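Local structure of PrimPol AEP domain (PP-N190) (Cyanophage S-2L, 6ZP9) at residues A37-R41 against R42-V46. The protein is the AEP domain of a phage primase-polymerase and probably helps copy a DNA in which 2-aminoadenine replaces adenine. Residues are numbered along the deposited sequence; the frame is centred on the assembly and turned at random.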
ATOM      1  N   ALA A  37     -12.741   3.037  -2.588  1.00 14.53           N
ATOM      2  CA  ALA A  37     -13.317   3.540  -1.348  1.00 14.72           C
ATOM      3  C   ALA A  37     -14.103   2.398  -0.711  1.00 15.11           C
ATOM      4  O   ALA A  37     -14.991   1.822  -1.350  1.00 18.07           O
ATOM      5  CB  ALA A  37     -14.210   4.754  -1.618  1.00 17.17           C
ATOM      6  N   ILE A  38     -13.759   2.051   0.526  1.00 16.20           N
ATOM      7  CA  ILE A  38     -14.364   0.918   1.218  1.00 15.40           C
ATOM      8  C   ILE A  38     -15.069   1.428   2.467  1.00 15.79           C
ATOM      9  O   ILE A  38     -14.487   2.200   3.239  1.00 17.55           O
ATOM     10  CB  ILE A  38     -13.324  -0.154   1.588  1.00 16.25           C
ATOM     11  CG1 ILE A  38     -12.513  -0.550   0.348  1.00 17.85           C
ATOM     12  CG2 ILE A  38     -14.016  -1.369   2.201  1.00 18.29           C
ATOM     13  CD1 ILE A  38     -11.507  -1.634   0.616  1.00 20.29           C
ATOM     14  N   TRP A  39     -16.316   0.994   2.662  1.00 16.40           N
ATOM     15  CA  TRP A  39     -17.087   1.436   3.816  1.00 16.91           C
ATOM     16  C   TRP A  39     -16.550   0.790   5.096  1.00 19.67           C
ATOM     17  O   TRP A  39     -16.265  -0.411   5.118  1.00 19.38           O
ATOM     18  CB  TRP A  39     -18.561   1.086   3.618  1.00 17.62           C
ATOM     19  CG  TRP A  39     -19.455   1.737   4.609  1.00 18.24           C
ATOM     20  CD1 TRP A  39     -20.155   1.126   5.617  1.00 19.23           C
ATOM     21  CD2 TRP A  39     -19.746   3.134   4.704  1.00 18.44           C
ATOM     22  NE1 TRP A  39     -20.864   2.067   6.336  1.00 19.76           N
ATOM     23  CE2 TRP A  39     -20.632   3.305   5.791  1.00 19.16           C
ATOM     24  CE3 TRP A  39     -19.346   4.257   3.977  1.00 18.95           C
ATOM     25  CZ2 TRP A  39     -21.119   4.556   6.168  1.00 21.87           C
ATOM     26  CZ3 TRP A  39     -19.836   5.502   4.351  1.00 20.34           C
ATOM     27  CH2 TRP A  39     -20.717   5.638   5.437  1.00 20.61           C
ATOM     28  N   PRO A  40     -16.396   1.556   6.179  1.00 17.01           N
ATOM     29  CA  PRO A  40     -15.713   1.014   7.362  1.00 25.48           C
ATOM     30  C   PRO A  40     -16.480  -0.074   8.089  1.00 24.71           C
ATOM     31  O   PRO A  40     -15.847  -0.857   8.804  1.00 28.96           O
ATOM     32  CB  PRO A  40     -15.530   2.244   8.263  1.00 28.07           C
ATOM     33  CG  PRO A  40     -15.644   3.402   7.361  1.00 22.23           C
ATOM     34  CD  PRO A  40     -16.613   3.009   6.291  1.00 17.99           C
ATOM     35  N   ARG A  41     -17.802  -0.149   7.962  1.00 20.92           N
ATOM     36  CA  ARG A  41     -18.606  -1.053   8.785  1.00 21.57           C
ATOM     37  C   ARG A  41     -19.160  -2.186   7.924  1.00 23.87           C
ATOM     38  O   ARG A  41     -20.064  -1.982   7.104  1.00 22.24           O
ATOM     39  CB  ARG A  41     -19.711  -0.284   9.499  1.00 25.44           C
ATOM     40  CG  ARG A  41     -19.149   0.553  10.634  1.00 32.65           C
ATOM     41  CD  ARG A  41     -20.230   1.134  11.520  1.00 44.95           C
ATOM     42  NE  ARG A  41     -21.027   2.162  10.847  1.00 51.92           N
ATOM     43  CZ  ARG A  41     -20.598   3.383  10.525  1.00 56.88           C
ATOM     44  NH1 ARG A  41     -19.350   3.763  10.786  1.00 56.88           N
ATOM     45  NH2 ARG A  41     -21.424   4.234   9.927  1.00 56.78           N
ATOM     46  N   ARG A  42     -18.604  -3.387   8.115  1.00 22.01           N
ATOM     47  CA  ARG A  42     -18.969  -4.529   7.284  1.00 20.42           C
ATOM     48  C   ARG A  42     -20.470  -4.792   7.329  1.00 22.33           C
ATOM     49  O   ARG A  42     -21.089  -5.089   6.296  1.00 23.34           O
ATOM     50  CB  ARG A  42     -18.190  -5.761   7.748  1.00 18.92           C
ATOM     51  CG  ARG A  42     -18.203  -6.915   6.771  1.00 25.36           C
ATOM     52  CD  ARG A  42     -17.326  -8.053   7.298  1.00 22.87           C
ATOM     53  NE  ARG A  42     -15.932  -7.639   7.440  1.00 27.47           N
ATOM     54  CZ  ARG A  42     -15.028  -7.668   6.459  1.00 33.98           C
ATOM     55  NH1 ARG A  42     -15.356  -8.101   5.250  1.00 29.39           N
ATOM     56  NH2 ARG A  42     -13.783  -7.262   6.692  1.00 34.74           N
ATOM     57  N   GLU A  43     -21.073  -4.662   8.515  1.00 22.74           N
ATOM     58  CA  GLU A  43     -22.489  -4.967   8.711  1.00 27.05           C
ATOM     59  C   GLU A  43     -23.422  -4.065   7.909  1.00 25.49           C
ATOM     60  O   GLU A  43     -24.574  -4.445   7.687  1.00 27.50           O
ATOM     61  CB  GLU A  43     -22.840  -4.869  10.198  1.00 28.92           C
ATOM     62  CG  GLU A  43     -22.721  -3.477  10.799  1.00 27.29           C
ATOM     63  CD  GLU A  43     -21.352  -3.185  11.403  1.00 32.61           C
ATOM     64  OE1 GLU A  43     -20.376  -3.879  11.055  1.00 29.96           O
ATOM     65  OE2 GLU A  43     -21.252  -2.259  12.237  1.00 33.92           O
ATOM     66  N   ASP A  44     -22.967  -2.883   7.473  1.00 24.23           N
ATOM     67  CA  ASP A  44     -23.833  -2.007   6.688  1.00 22.15           C
ATOM     68  C   ASP A  44     -23.988  -2.488   5.257  1.00 27.12           C
ATOM     69  O   ASP A  44     -24.929  -2.070   4.574  1.00 28.43           O
ATOM     70  CB  ASP A  44     -23.298  -0.572   6.682  1.00 22.37           C
ATOM     71  CG  ASP A  44     -23.287   0.066   8.067  1.00 25.42           C
ATOM     72  OD1 ASP A  44     -23.967  -0.456   8.979  1.00 27.33           O
ATOM     73  OD2 ASP A  44     -22.592   1.096   8.255  1.00 27.60           O
ATOM     74  N   LYS A  45     -23.072  -3.335   4.790  1.00 25.07           N
ATOM     75  CA  LYS A  45     -23.089  -3.899   3.441  1.00 24.47           C
ATOM     76  C   LYS A  45     -23.257  -2.810   2.382  1.00 23.56           C
ATOM     77  O   LYS A  45     -24.200  -2.801   1.584  1.00 25.60           O
ATOM     78  CB  LYS A  45     -24.163  -4.978   3.329  1.00 28.86           C
ATOM     79  CG  LYS A  45     -23.808  -6.220   4.147  1.00 34.77           C
ATOM     80  CD  LYS A  45     -25.042  -6.849   4.728  1.00 44.47           C
ATOM     81  CE  LYS A  45     -25.516  -8.008   3.866  1.00 48.34           C
ATOM     82  NZ  LYS A  45     -24.981  -9.322   4.352  1.00 49.97           N
ATOM     83  N   VAL A  46     -22.299  -1.869   2.405  1.00 19.64           N
ATOM     84  CA  VAL A  46     -22.200  -0.755   1.468  1.00 21.82           C
ATOM     85  C   VAL A  46     -21.220  -1.139   0.370  1.00 21.37           C
ATOM     86  O   VAL A  46     -20.152  -1.696   0.641  1.00 20.43           O
ATOM     87  CB  VAL A  46     -21.749   0.518   2.203  1.00 19.96           C
ATOM     88  CG1 VAL A  46     -21.506   1.657   1.238  1.00 23.83           C
ATOM     89  CG2 VAL A  46     -22.781   0.914   3.239  1.00 21.93           C
TER
HETATM   90  O   HOH W   1     -17.467  -1.094   1.022  1.00 20.67           O
HETATM   91  O   HOH W   2     -16.455  -3.644   9.959  1.00 26.17           O
HETATM   92  O   HOH W   3     -20.151  -2.407   4.311  1.00 22.01           O
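Trp39 NE1 and Asp44 OD2 meet inside the β-hairpin connection between the antiparallel strands 34-38 and 49-52, a turn whose outer end is a single 3-10 segment, 42-44. It illustrates how a surface loop can pair many of its polar groups through one carboxylate oxygen, its own backbone and three waters. Asp44 OD2 takes the indole N-H of Trp39 NE1 at 2.8 Å on its anti lone pair, in the ring plane. The same oxygen forms a salt bridge with Arg41 NE at 3.2 Å, a bent and weak hydrogen bond. With CG anti to the backbone N (chi1 -168°), the Trp39 indole swings toward Asp44 and Val46. Val46 CG2 makes a CH-pi contact over the five-membered ring, 3.7 Å from its centroid; Pro40 CD lies against the opposite face, offset toward the rim, while Phe66 meets the ring edge-to-face.

Along the backbone, Arg41 O accepts from Asp44 N at 3.1 Å and Arg42 O from Lys45 N at 3.0 Å. One water donates to Arg41 O and accepts the N-H of Val46; a second joins Pro40 O to Arg42 N. A third spans the two arms, accepting from Trp39 N at 2.9 Å and donating to Val46 O at 2.8 Å.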